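Local structure of D-methionine-binding lipoprotein MetQ (Escherichia coli, 4YAH) at residues A[143-148]-A[198-203]; A[150-155]-A[217-222]; A[182-187]-A[203-208]; A[40-45]-A[110-115]. The protein binds methionine as the substrate-binding lipoprotein of an ATP-driven D-methionine permease, the MetNIQ ABC transporter. All coordinates share one frame; numbering follows the deposited sequence.

Contact 1: residues A[143-148]-A[198-203]; sequences GRSLLL and LAVINT. With MET (methionine), chain B.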
loop_
_atom_site.group_PDB
_atom_site.type_symbol
_atom_site.label_atom_id
_atom_site.label_comp_id
_atom_site.label_asym_id
_atom_site.label_seq_id
_atom_site.Cartn_x
_atom_site.Cartn_y
_atom_site.Cartn_z
ATOM N N GLY A 143 -0.358 -5.276 -11.233
ATOM C CA GLY A 143 0.635 -6.269 -11.603
ATOM C C GLY A 143 0.913 -7.161 -10.424
ATOM O O GLY A 143 0.947 -8.379 -10.528
ATOM N N ARG A 144 1.076 -6.526 -9.277
ATOM C CA ARG A 144 1.310 -7.220 -8.028
ATOM C C ARG A 144 0.220 -8.245 -7.698
ATOM O O ARG A 144 0.508 -9.353 -7.242
ATOM C CB ARG A 144 1.405 -6.178 -6.929
ATOM C CG ARG A 144 1.579 -6.709 -5.546
ATOM C CD ARG A 144 1.519 -5.570 -4.570
ATOM N NE ARG A 144 1.936 -5.967 -3.235
ATOM C CZ ARG A 144 1.923 -5.165 -2.181
ATOM N NH1 ARG A 144 1.471 -3.913 -2.288
ATOM N NH2 ARG A 144 2.342 -5.617 -1.012
ATOM N N SER A 145 -1.031 -7.839 -7.896
ATOM C CA SER A 145 -2.181 -8.706 -7.656
ATOM C C SER A 145 -2.207 -9.874 -8.605
ATOM O O SER A 145 -2.479 -11.003 -8.198
ATOM C CB SER A 145 -3.468 -7.906 -7.775
ATOM O OG SER A 145 -3.480 -6.899 -6.770
ATOM N N LEU A 146 -1.922 -9.621 -9.873
ATOM C CA LEU A 146 -1.891 -10.714 -10.841
ATOM C C LEU A 146 -0.766 -11.697 -10.523
ATOM O O LEU A 146 -0.940 -12.913 -10.660
ATOM C CB LEU A 146 -1.748 -10.165 -12.255
ATOM C CG LEU A 146 -2.939 -9.358 -12.761
ATOM C CD1 LEU A 146 -2.632 -8.854 -14.124
ATOM C CD2 LEU A 146 -4.209 -10.189 -12.795
ATOM N N LEU A 147 0.386 -11.193 -10.079
ATOM C CA LEU A 147 1.469 -12.084 -9.678
ATOM C C LEU A 147 1.044 -12.954 -8.492
ATOM O O LEU A 147 1.418 -14.118 -8.419
ATOM C CB LEU A 147 2.725 -11.279 -9.343
ATOM C CG LEU A 147 3.362 -10.674 -10.588
ATOM C CD1 LEU A 147 4.390 -9.628 -10.160
ATOM C CD2 LEU A 147 3.990 -11.738 -11.472
ATOM N N LEU A 148 0.236 -12.394 -7.588
ATOM C CA LEU A 148 -0.236 -13.156 -6.436
ATOM C C LEU A 148 -1.220 -14.246 -6.881
ATOM O O LEU A 148 -1.151 -15.389 -6.402
ATOM C CB LEU A 148 -0.864 -12.223 -5.392
ATOM C CG LEU A 148 -1.399 -12.893 -4.120
ATOM C CD1 LEU A 148 -0.359 -13.774 -3.457
ATOM C CD2 LEU A 148 -1.875 -11.849 -3.131
ATOM N N LEU A 198 -13.989 -12.679 -4.685
ATOM C CA LEU A 198 -12.629 -12.611 -4.197
ATOM C C LEU A 198 -12.096 -11.227 -4.534
ATOM O O LEU A 198 -12.386 -10.705 -5.605
ATOM C CB LEU A 198 -11.792 -13.714 -4.851
ATOM C CG LEU A 198 -10.327 -13.876 -4.470
ATOM C CD1 LEU A 198 -10.183 -14.301 -3.024
ATOM C CD2 LEU A 198 -9.691 -14.915 -5.405
ATOM N N ALA A 199 -11.353 -10.636 -3.604
ATOM C CA ALA A 199 -10.704 -9.340 -3.845
ATOM C C ALA A 199 -9.289 -9.320 -3.279
ATOM O O ALA A 199 -9.068 -9.717 -2.135
ATOM C CB ALA A 199 -11.514 -8.208 -3.230
ATOM N N VAL A 200 -8.348 -8.817 -4.068
ATOM C CA VAL A 200 -6.994 -8.568 -3.583
ATOM C C VAL A 200 -6.959 -7.106 -3.151
ATOM O O VAL A 200 -7.175 -6.218 -3.965
ATOM C CB VAL A 200 -5.930 -8.852 -4.650
ATOM C CG1 VAL A 200 -4.551 -8.560 -4.112
ATOM C CG2 VAL A 200 -6.007 -10.303 -5.081
ATOM N N ILE A 201 -6.713 -6.883 -1.866
ATOM C CA ILE A 201 -6.912 -5.574 -1.252
ATOM C C ILE A 201 -5.670 -5.123 -0.500
ATOM O O ILE A 201 -5.163 -5.840 0.357
ATOM C CB ILE A 201 -8.089 -5.576 -0.254
ATOM C CG1 ILE A 201 -9.311 -6.259 -0.872
ATOM C CG2 ILE A 201 -8.423 -4.164 0.173
ATOM C CD1 ILE A 201 -10.568 -6.280 0.020
ATOM N N ASN A 202 -5.181 -3.924 -0.812
ATOM C CA ASN A 202 -4.101 -3.359 -0.026
ATOM C C ASN A 202 -4.475 -3.311 1.442
ATOM O O ASN A 202 -5.573 -2.926 1.800
ATOM C CB ASN A 202 -3.754 -1.938 -0.484
ATOM C CG ASN A 202 -3.415 -1.861 -1.955
ATOM O OD1 ASN A 202 -4.297 -1.688 -2.798
ATOM N ND2 ASN A 202 -2.127 -1.969 -2.274
ATOM N N THR A 203 -3.531 -3.648 2.298
ATOM C CA THR A 203 -3.794 -3.642 3.723
ATOM C C THR A 203 -4.216 -2.265 4.226
ATOM O O THR A 203 -4.961 -2.190 5.196
ATOM C CB THR A 203 -2.576 -4.156 4.470
ATOM O OG1 THR A 203 -2.243 -5.443 3.941
ATOM C CG2 THR A 203 -2.853 -4.290 5.951
HETATM N N MET B . 0.328 0.564 1.528
HETATM C CA MET B . 0.159 0.086 0.156
HETATM C C MET B . 0.739 -1.303 0.036
HETATM O O MET B . 1.880 -1.503 0.468
HETATM C CB MET B . 0.849 1.026 -0.838
HETATM C CG MET B . 0.568 0.713 -2.300
HETATM S SD MET B . 1.395 1.821 -3.461
HETATM C CE MET B . 0.399 3.298 -3.266
HETATM O OXT MET B . 0.084 -2.213 -0.510
#
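The guanidinium of Arg144 and the amide of Asn202 converge on one carboxylate oxygen of the bound methionine. The ligand lies at the edge of the guanidinium: its OXT sits near the plane, 2.8 Å from Arg144 NH1, while Asn202 ND2 approaches the same guanidinium obliquely. The arginine also makes a cation-pi contact with Tyr227. Asn202 ND2 also donates to OXT, and this bond is the straighter of the two, with an N-H...O angle of 167° against 136° from Arg144. Arg144 reaches the ligand because CG is anti to the backbone N (chi1 177°) and the chain stays extended to NE. Its other terminal nitrogen, NH2, is salt-bridged to Glu221.

Further from the site, helix 139-151 packs on strand 196-201 through Val200 CG1, which lies 3.3 Å from Ser145 OG. That hydroxyl is hydrogen-bonded to Asn141 O, one turn back in the helix. Leu148 CD2 lies 4.4 Å from Val200 CG1.

Replacing Arg144 with an alanine would probably leave the ligand carboxylate without its cationic partner and Glu221 without its salt bridge. Two donors on OXT, one of them charged, are consistent with recognition of an amino-acid carboxylate in this pocket.

Contact 2: residues A[150-155]-A[217-222]; sequences QKVGLI and GIFVED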
loop_
_atom_site.group_PDB
_atom_site.type_symbol
_atom_site.label_atom_id
_atom_site.label_comp_id
_atom_site.label_asym_id
_atom_site.label_seq_id
_atom_site.Cartn_x
_atom_site.Cartn_y
_atom_site.Cartn_z
ATOM N N GLN A 150 -1.214 -15.660 -9.689
ATOM C CA GLN A 150 -0.398 -16.675 -10.357
ATOM C C GLN A 150 0.286 -17.562 -9.313
ATOM O O GLN A 150 0.335 -18.788 -9.452
ATOM C CB GLN A 150 0.645 -16.023 -11.280
ATOM C CG GLN A 150 1.619 -17.037 -11.910
ATOM C CD GLN A 150 2.568 -16.388 -12.905
ATOM O OE1 GLN A 150 2.492 -16.651 -14.102
ATOM N NE2 GLN A 150 3.461 -15.540 -12.410
ATOM N N LYS A 151 0.820 -16.932 -8.271
ATOM C CA LYS A 151 1.492 -17.655 -7.201
ATOM C C LYS A 151 0.595 -18.728 -6.582
ATOM O O LYS A 151 1.069 -19.822 -6.257
ATOM C CB LYS A 151 1.962 -16.676 -6.134
ATOM C CG LYS A 151 2.572 -17.287 -4.888
ATOM C CD LYS A 151 2.833 -16.188 -3.867
ATOM C CE LYS A 151 2.992 -16.722 -2.451
ATOM N NZ LYS A 151 4.278 -17.445 -2.277
ATOM N N VAL A 152 -0.683 -18.414 -6.397
ATOM C CA VAL A 152 -1.598 -19.377 -5.780
ATOM C C VAL A 152 -2.237 -20.290 -6.825
ATOM O O VAL A 152 -3.107 -21.100 -6.496
ATOM C CB VAL A 152 -2.681 -18.647 -4.938
ATOM C CG1 VAL A 152 -2.001 -17.789 -3.890
ATOM C CG2 VAL A 152 -3.604 -17.793 -5.807
ATOM N N GLY A 153 -1.806 -20.159 -8.079
ATOM C CA GLY A 153 -2.146 -21.124 -9.121
ATOM C C GLY A 153 -3.455 -20.923 -9.873
ATOM O O GLY A 153 -3.893 -21.808 -10.621
ATOM N N LEU A 154 -4.089 -19.768 -9.691
ATOM C CA LEU A 154 -5.365 -19.512 -10.333
ATOM C C LEU A 154 -5.191 -19.139 -11.801
ATOM O O LEU A 154 -6.041 -19.458 -12.633
ATOM C CB LEU A 154 -6.115 -18.415 -9.596
ATOM C CG LEU A 154 -6.638 -18.814 -8.215
ATOM C CD1 LEU A 154 -7.161 -17.610 -7.475
ATOM C CD2 LEU A 154 -7.748 -19.841 -8.332
ATOM N N ILE A 155 -4.078 -18.491 -12.118
ATOM C CA ILE A 155 -3.801 -18.060 -13.478
ATOM C C ILE A 155 -2.331 -18.284 -13.795
ATOM O O ILE A 155 -1.507 -18.489 -12.894
ATOM C CB ILE A 155 -4.127 -16.563 -13.700
ATOM C CG1 ILE A 155 -3.258 -15.694 -12.785
ATOM C CG2 ILE A 155 -5.590 -16.299 -13.466
ATOM C CD1 ILE A 155 -3.497 -14.192 -12.933
ATOM N N GLY A 217 -7.129 -13.300 5.553
ATOM C CA GLY A 217 -6.632 -13.605 4.227
ATOM C C GLY A 217 -6.827 -15.057 3.839
ATOM O O GLY A 217 -6.545 -15.959 4.616
ATOM N N ILE A 218 -7.340 -15.274 2.638
ATOM C CA ILE A 218 -7.395 -16.612 2.062
ATOM C C ILE A 218 -6.023 -17.024 1.524
ATOM O O ILE A 218 -5.671 -18.199 1.508
ATOM C CB ILE A 218 -8.413 -16.670 0.952
ATOM C CG1 ILE A 218 -9.804 -16.341 1.508
ATOM C CG2 ILE A 218 -8.426 -18.049 0.299
ATOM C CD1 ILE A 218 -10.841 -16.237 0.452
ATOM N N PHE A 219 -5.268 -16.043 1.047
ATOM C CA PHE A 219 -3.889 -16.256 0.638
ATOM C C PHE A 219 -3.203 -14.917 0.784
ATOM O O PHE A 219 -3.871 -13.890 0.770
ATOM C CB PHE A 219 -3.776 -16.787 -0.789
ATOM C CG PHE A 219 -4.564 -16.009 -1.803
ATOM C CD1 PHE A 219 -5.811 -16.448 -2.226
ATOM C CD2 PHE A 219 -4.063 -14.831 -2.332
ATOM C CE1 PHE A 219 -6.533 -15.728 -3.163
ATOM C CE2 PHE A 219 -4.780 -14.115 -3.266
ATOM C CZ PHE A 219 -6.009 -14.566 -3.691
ATOM N N VAL A 220 -1.888 -14.963 0.948
ATOM C CA VAL A 220 -1.093 -13.785 1.269
ATOM C C VAL A 220 0.231 -13.856 0.528
ATOM O O VAL A 220 0.845 -14.913 0.404
ATOM C CB VAL A 220 -0.826 -13.679 2.788
ATOM C CG1 VAL A 220 -0.192 -12.319 3.125
ATOM C CG2 VAL A 220 -2.098 -13.888 3.561
ATOM N N GLU A 221 0.626 -12.712 0.004
ATOM C CA GLU A 221 1.938 -12.480 -0.575
ATOM C C GLU A 221 3.072 -12.804 0.401
ATOM O O GLU A 221 2.898 -12.609 1.606
ATOM C CB GLU A 221 1.973 -11.017 -0.995
ATOM C CG GLU A 221 3.119 -10.551 -1.848
ATOM C CD GLU A 221 2.974 -9.054 -2.128
ATOM O OE1 GLU A 221 2.935 -8.280 -1.141
ATOM O OE2 GLU A 221 2.856 -8.667 -3.313
ATOM N N ASP A 222 4.219 -13.278 -0.111
ATOM C CA ASP A 222 5.421 -13.475 0.725
ATOM C C ASP A 222 5.893 -12.164 1.341
ATOM O O ASP A 222 5.787 -11.126 0.714
ATOM C CB ASP A 222 6.588 -14.063 -0.086
ATOM C CG ASP A 222 6.325 -15.466 -0.583
ATOM O OD1 ASP A 222 6.959 -15.845 -1.597
ATOM O OD2 ASP A 222 5.507 -16.188 0.033
#
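Val152 and Phe219 form the close-packed half of this contact, and Lys151 and Asp222 form its solvent side. At the packed end the valine and the aromatic side chain cross at about a right angle. Val152 CG1 lies 3.7 Å from Phe219 CB and also meets the ring atoms CG and CD2, while Val152 CG2 sits over the centre of one ring face, 4.3 Å above its plane. Phe219 holds CG between its backbone N and carbonyl carbon (chi1 50°), a setting that lays the ring under the Val152 methyls. The ring is buried, with Leu148 and Leu149 of helix 139-151 and Leu198 of strand 196-201 also touching it.

The looser side is spanned by one long chain. Lys151 is extended until its last torsion, where a bend (chi4 72°) turns NZ to the carboxylate of Asp222. NZ donates to Asp222 OD2 at 2.9 Å in a salt bridge, meeting that oxygen from above the carboxylate plane, 39° out of it. Lys151 CE passes Val220 O at 4.0 Å. Both charged residues are exposed.

Just beyond Val152 the helix is closed by a Schellman motif, with Gly153 at positive phi and Gly153 N bonded to Gln150 O at 2.9 Å. The contact joins this helix end to strand 219-220, an outer strand of the five-stranded sheet. Its chemistry is split: apolar packing on the buried Phe219 ring forms the inner side, while the lysine-aspartate pair lies at the surface, where solvent would probably screen its charges and weaken its share in holding the segments together.

Contact 3: residues A[182-187]-A[203-208]; sequences LEAPQL and TTYASQ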
loop_
_atom_site.group_PDB
_atom_site.type_symbol
_atom_site.label_atom_id
_atom_site.label_comp_id
_atom_site.label_asym_id
_atom_site.label_seq_id
_atom_site.Cartn_x
_atom_site.Cartn_y
_atom_site.Cartn_z
ATOM N N LEU A 182 -10.516 -2.158 -10.080
ATOM C CA LEU A 182 -11.179 -1.073 -9.347
ATOM C C LEU A 182 -10.153 -0.142 -8.743
ATOM O O LEU A 182 -9.016 -0.528 -8.488
ATOM C CB LEU A 182 -12.070 -1.622 -8.223
ATOM C CG LEU A 182 -13.137 -2.624 -8.663
ATOM C CD1 LEU A 182 -13.807 -3.258 -7.447
ATOM C CD2 LEU A 182 -14.144 -1.940 -9.575
ATOM N N GLU A 183 -10.562 1.091 -8.489
ATOM C CA GLU A 183 -9.725 2.004 -7.720
ATOM C C GLU A 183 -9.446 1.403 -6.338
ATOM O O GLU A 183 -10.369 0.928 -5.675
ATOM C CB GLU A 183 -10.416 3.363 -7.583
ATOM C CG GLU A 183 -10.694 4.060 -8.919
ATOM C CD GLU A 183 -9.473 4.756 -9.496
ATOM O OE1 GLU A 183 -8.653 5.270 -8.704
ATOM O OE2 GLU A 183 -9.332 4.792 -10.742
ATOM N N ALA A 184 -8.187 1.439 -5.901
ATOM C CA ALA A 184 -7.779 0.760 -4.676
ATOM C C ALA A 184 -8.717 1.018 -3.479
ATOM O O ALA A 184 -9.034 0.088 -2.744
ATOM C CB ALA A 184 -6.348 1.137 -4.311
ATOM N N PRO A 185 -9.159 2.273 -3.258
ATOM C CA PRO A 185 -10.005 2.496 -2.075
ATOM C C PRO A 185 -11.383 1.860 -2.158
ATOM O O PRO A 185 -12.057 1.793 -1.142
ATOM C CB PRO A 185 -10.156 4.028 -2.020
ATOM C CG PRO A 185 -9.068 4.560 -2.891
ATOM C CD PRO A 185 -8.853 3.530 -3.951
ATOM N N GLN A 186 -11.788 1.421 -3.347
ATOM C CA GLN A 186 -13.098 0.817 -3.541
ATOM C C GLN A 186 -13.070 -0.662 -3.241
ATOM O O GLN A 186 -14.126 -1.294 -3.207
ATOM C CB GLN A 186 -13.585 1.032 -4.973
ATOM C CG GLN A 186 -13.735 2.496 -5.341
ATOM C CD GLN A 186 -14.849 3.166 -4.562
ATOM O OE1 GLN A 186 -16.010 2.758 -4.652
ATOM N NE2 GLN A 186 -14.501 4.181 -3.772
ATOM N N LEU A 187 -11.884 -1.223 -3.029
ATOM C CA LEU A 187 -11.799 -2.687 -2.927
ATOM C C LEU A 187 -12.521 -3.240 -1.670
ATOM O O LEU A 187 -13.206 -4.250 -1.760
ATOM C CB LEU A 187 -10.340 -3.130 -2.981
ATOM C CG LEU A 187 -9.787 -3.226 -4.411
ATOM C CD1 LEU A 187 -10.354 -4.483 -5.084
ATOM C CD2 LEU A 187 -10.092 -2.029 -5.245
ATOM N N THR A 203 -3.531 -3.648 2.298
ATOM C CA THR A 203 -3.794 -3.642 3.723
ATOM C C THR A 203 -4.216 -2.265 4.226
ATOM O O THR A 203 -4.961 -2.190 5.196
ATOM C CB THR A 203 -2.576 -4.156 4.470
ATOM O OG1 THR A 203 -2.243 -5.443 3.941
ATOM C CG2 THR A 203 -2.853 -4.290 5.951
ATOM N N THR A 204 -3.773 -1.206 3.534
ATOM C CA THR A 204 -4.244 0.178 3.755
ATOM C C THR A 204 -5.761 0.240 3.936
ATOM O O THR A 204 -6.281 0.793 4.900
ATOM C CB THR A 204 -3.919 1.093 2.557
ATOM O OG1 THR A 204 -2.541 0.965 2.184
ATOM C CG2 THR A 204 -4.227 2.543 2.884
ATOM N N TYR A 205 -6.450 -0.335 2.959
ATOM C CA TYR A 205 -7.903 -0.274 2.883
ATOM C C TYR A 205 -8.578 -1.475 3.542
ATOM O O TYR A 205 -9.638 -1.309 4.135
ATOM C CB TYR A 205 -8.316 -0.102 1.416
ATOM C CG TYR A 205 -7.711 1.158 0.805
ATOM C CD1 TYR A 205 -6.699 1.083 -0.142
ATOM C CD2 TYR A 205 -8.159 2.417 1.195
ATOM C CE1 TYR A 205 -6.130 2.235 -0.681
ATOM C CE2 TYR A 205 -7.596 3.585 0.661
ATOM C CZ TYR A 205 -6.586 3.474 -0.279
ATOM O OH TYR A 205 -6.027 4.617 -0.831
ATOM N N ALA A 206 -7.964 -2.660 3.490
ATOM C CA ALA A 206 -8.483 -3.819 4.231
ATOM C C ALA A 206 -8.618 -3.500 5.716
ATOM O O ALA A 206 -9.591 -3.883 6.376
ATOM C CB ALA A 206 -7.579 -5.014 4.038
ATOM N N SER A 207 -7.653 -2.756 6.241
ATOM C CA SER A 207 -7.648 -2.434 7.662
ATOM C C SER A 207 -8.795 -1.477 8.037
ATOM O O SER A 207 -9.197 -1.420 9.191
ATOM C CB SER A 207 -6.310 -1.816 8.065
ATOM O OG SER A 207 -6.207 -0.505 7.554
ATOM N N GLN A 208 -9.312 -0.729 7.070
ATOM C CA GLN A 208 -10.423 0.184 7.334
ATOM C C GLN A 208 -11.696 -0.555 7.732
ATOM O O GLN A 208 -12.519 -0.001 8.454
ATOM C CB GLN A 208 -10.699 1.060 6.119
ATOM C CG GLN A 208 -9.553 2.024 5.794
ATOM C CD GLN A 208 -9.849 2.887 4.591
ATOM O OE1 GLN A 208 -10.842 2.682 3.898
ATOM N NE2 GLN A 208 -8.974 3.845 4.320
HETATM O O HOH W 1 -11.994 3.327 1.280
#
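Tyr205 lays one face of its ring against Pro185, joining the first turn of helix 203-206 to the loop that follows strand 178-182 in this periplasmic-binding-protein fold. The proline and tyrosine side chains run side by side and point the same way. Pro185 CA stands 3.7 Å from the Tyr205 ring centroid and 8° off the ring normal, a CH-pi contact squarely over the face. Pro185 CB lies 3.7 Å from Tyr205 CE2, and Pro185 CG is near Tyr205 OH, so the proline covers the ring from its centre out to the hydroxyl end. On the same face, toward the CD1-CE1 side, Ala184 CB meets Tyr205 CE1 at 3.8 Å and Ala184 O approaches Tyr205 CD1 at 3.6 Å.

The opposite face is filled from within the helix: Thr204 CG2 sits 3.9 Å above the plane, over the ring centre. The ring is therefore sandwiched between the threonine methyl and the proline, with CG anti to the carbonyl carbon (chi1 -59°) directing it across to the loop. Thr204, directly before it in the chain, hydrogen-bonds the ligand nitrogen through OG1, so this packing backs a pocket residue. Ile38, Pro188 and Tyr69 also touch the tyrosine.

With an alanine in place of Tyr205, the loop would probably lose its flat packing surface and a gap would be likely to open between Pro185 and Thr204. Tyr205 OH is buried with no hydrogen-bonding partner in the model. A water completes the join beside the ring, donating to Pro185 O and, at 2.9 Å, to Gln208 OE1.

Contact 4: residues A[40-45]-A[110-115]; sequences GAEQQV and FVYPIA. With MET (methionine), chain B.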
loop_
_atom_site.group_PDB
_atom_site.type_symbol
_atom_site.label_atom_id
_atom_site.label_comp_id
_atom_site.label_asym_id
_atom_site.label_seq_id
_atom_site.Cartn_x
_atom_site.Cartn_y
_atom_site.Cartn_z
ATOM N N GLY A 40 -7.141 5.508 8.388
ATOM C CA GLY A 40 -7.220 4.132 8.834
ATOM C C GLY A 40 -5.995 3.809 9.650
ATOM O O GLY A 40 -5.411 4.691 10.291
ATOM N N ALA A 41 -5.586 2.554 9.599
ATOM C CA ALA A 41 -4.530 2.081 10.460
ATOM C C ALA A 41 -3.212 2.776 10.137
ATOM O O ALA A 41 -2.388 2.946 11.025
ATOM C CB ALA A 41 -4.382 0.594 10.342
ATOM N N GLU A 42 -3.007 3.176 8.884
ATOM C CA GLU A 42 -1.747 3.842 8.532
ATOM C C GLU A 42 -1.689 5.215 9.203
ATOM O O GLU A 42 -0.627 5.652 9.646
ATOM C CB GLU A 42 -1.566 3.966 7.013
ATOM C CG GLU A 42 -1.287 2.597 6.353
ATOM C CD GLU A 42 -0.930 2.659 4.876
ATOM O OE1 GLU A 42 -1.032 1.610 4.199
ATOM O OE2 GLU A 42 -0.536 3.724 4.378
ATOM N N GLN A 43 -2.825 5.893 9.300
ATOM C CA GLN A 43 -2.878 7.157 10.028
ATOM C C GLN A 43 -2.553 6.940 11.502
ATOM O O GLN A 43 -1.850 7.745 12.109
ATOM C CB GLN A 43 -4.247 7.818 9.888
ATOM C CG GLN A 43 -4.335 9.154 10.618
ATOM C CD GLN A 43 -5.738 9.713 10.655
ATOM O OE1 GLN A 43 -6.626 9.248 9.943
ATOM N NE2 GLN A 43 -5.946 10.720 11.494
ATOM N N GLN A 44 -3.069 5.860 12.082
ATOM C CA GLN A 44 -2.786 5.563 13.483
ATOM C C GLN A 44 -1.282 5.406 13.704
ATOM O O GLN A 44 -0.743 5.901 14.682
ATOM C CB GLN A 44 -3.503 4.297 13.940
ATOM C CG GLN A 44 -5.012 4.367 13.882
ATOM C CD GLN A 44 -5.634 3.017 14.188
ATOM O OE1 GLN A 44 -5.220 2.337 15.132
ATOM N NE2 GLN A 44 -6.604 2.605 13.373
ATOM N N VAL A 45 -0.611 4.705 12.794
ATOM C CA VAL A 45 0.827 4.486 12.919
ATOM C C VAL A 45 1.545 5.824 12.779
ATOM O O VAL A 45 2.486 6.103 13.508
ATOM C CB VAL A 45 1.318 3.474 11.867
ATOM C CG1 VAL A 45 2.827 3.319 11.888
ATOM C CG2 VAL A 45 0.658 2.116 12.119
ATOM N N PHE A 110 7.244 0.320 6.121
ATOM C CA PHE A 110 6.940 -1.109 6.250
ATOM C C PHE A 110 6.615 -1.773 4.922
ATOM O O PHE A 110 6.132 -1.126 3.990
ATOM C CB PHE A 110 5.762 -1.343 7.212
ATOM C CG PHE A 110 5.968 -0.739 8.566
ATOM C CD1 PHE A 110 6.697 -1.409 9.536
ATOM C CD2 PHE A 110 5.439 0.503 8.867
ATOM C CE1 PHE A 110 6.897 -0.845 10.785
ATOM C CE2 PHE A 110 5.643 1.080 10.120
ATOM C CZ PHE A 110 6.369 0.398 11.076
ATOM N N VAL A 111 6.881 -3.076 4.849
ATOM C CA VAL A 111 6.270 -3.916 3.823
ATOM C C VAL A 111 4.915 -4.366 4.383
ATOM O O VAL A 111 4.833 -4.751 5.550
ATOM C CB VAL A 111 7.111 -5.155 3.472
ATOM C CG1 VAL A 111 6.465 -5.936 2.328
ATOM C CG2 VAL A 111 8.545 -4.785 3.121
ATOM N N TYR A 112 3.873 -4.313 3.549
ATOM C CA TYR A 112 2.516 -4.718 3.919
ATOM C C TYR A 112 2.090 -5.835 2.979
ATOM O O TYR A 112 1.488 -5.570 1.941
ATOM C CB TYR A 112 1.553 -3.544 3.811
ATOM C CG TYR A 112 1.783 -2.422 4.787
ATOM C CD1 TYR A 112 1.512 -2.586 6.137
ATOM C CD2 TYR A 112 2.223 -1.187 4.349
ATOM C CE1 TYR A 112 1.688 -1.542 7.034
ATOM C CE2 TYR A 112 2.400 -0.131 5.238
ATOM C CZ TYR A 112 2.135 -0.326 6.579
ATOM O OH TYR A 112 2.296 0.695 7.470
ATOM N N PRO A 113 2.447 -7.088 3.308
ATOM C CA PRO A 113 2.158 -8.159 2.347
ATOM C C PRO A 113 0.664 -8.213 2.041
ATOM O O PRO A 113 -0.166 -8.183 2.944
ATOM C CB PRO A 113 2.663 -9.420 3.058
ATOM C CG PRO A 113 3.767 -8.904 3.986
ATOM C CD PRO A 113 3.181 -7.587 4.481
ATOM N N ILE A 114 0.340 -8.218 0.760
ATOM C CA ILE A 114 -1.036 -8.055 0.336
ATOM C C ILE A 114 -1.744 -9.409 0.325
ATOM O O ILE A 114 -1.119 -10.449 0.116
ATOM C CB ILE A 114 -1.110 -7.385 -1.044
ATOM C CG1 ILE A 114 -2.484 -6.766 -1.266
ATOM C CG2 ILE A 114 -0.691 -8.345 -2.153
ATOM C CD1 ILE A 114 -2.519 -5.847 -2.486
ATOM N N ALA A 115 -3.051 -9.376 0.562
ATOM C CA ALA A 115 -3.831 -10.607 0.682
ATOM C C ALA A 115 -5.089 -10.577 -0.171
ATOM O O ALA A 115 -5.556 -9.520 -0.592
ATOM C CB ALA A 115 -4.188 -10.851 2.126
HETATM N N MET B . 0.328 0.564 1.528
HETATM C CA MET B . 0.159 0.086 0.156
HETATM C C MET B . 0.739 -1.303 0.036
HETATM O O MET B . 1.880 -1.503 0.468
HETATM C CB MET B . 0.849 1.026 -0.838
HETATM C CG MET B . 0.568 0.713 -2.300
HETATM S SD MET B . 1.395 1.821 -3.461
HETATM C CE MET B . 0.399 3.298 -3.266
HETATM O OXT MET B . 0.084 -2.213 -0.510
#
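Tyr112 and Glu42 account for most of the surface buried here, and the bound methionine lies beside both. The carboxylate and the tyrosine ring are almost parallel, their planes 5° apart, although the two side chains cross at a slant. Glu42 OE1 comes no closer to the ring than 4.0 Å, at Tyr112 CE2, and no hydrogen bond links the pair. Instead OE1 accepts a weak hydrogen bond from the ligand N at 3.2 Å, and its stronger partner is Thr204 OG1. The glutamate gets there by an extended chain beyond CG, which carries the carboxylate from the start of helix 41-57 toward the ligand. The ligand N also lies obliquely to the Tyr112 ring, 3.8 Å from CD2. The negative charge of the Glu42 carboxylate would probably favour the ammonium group of a bound amino acid.

Val45, one turn further along the helix, makes the apolar half of the contact. With CG1 anti to the backbone N (chi1 175°), that methyl reaches Phe110 CE2 at 4.0 Å, coming obliquely to the ring. Phe110 is linked to the tyrosine as well: its CB lies 3.8 Å above one face of Tyr112, offset toward the rim. Tyr250, Ala259 and Trp271 surround this phenylalanine, and Phe263 meets the ring of Tyr112.

The arrangement is that of a binding-protein cleft, in which the N-terminal turn of a helix and the segment following strand 103-111 both contribute ligand-pocket residues, with an apolar layer of Val45 and Phe110 alongside.

Overall arrangement
Contacts 1, 3 and 4 gather at the methionine pocket, with centres 11 to 15 Å apart, whereas contact 2 lies toward the surface, its centre 8 Å from contact 1. Contacts 1 and 2 share helix 139-151 and reach the five-stranded sheet; contact 4 draws on strand 103-111 of the six-stranded sheet and runs toward strand 115-117 of the other. Contacts 1 and 3 share Thr203, where strand 196-201 passes into helix 203-206. Along the chain contact 4 closes first; contact 1 then alternates with contacts 2 and 3, and contact 3 nests within the loop closed by contact 2. Contacts 1, 3 and 4 thus bring elements of both sheets to one ligand.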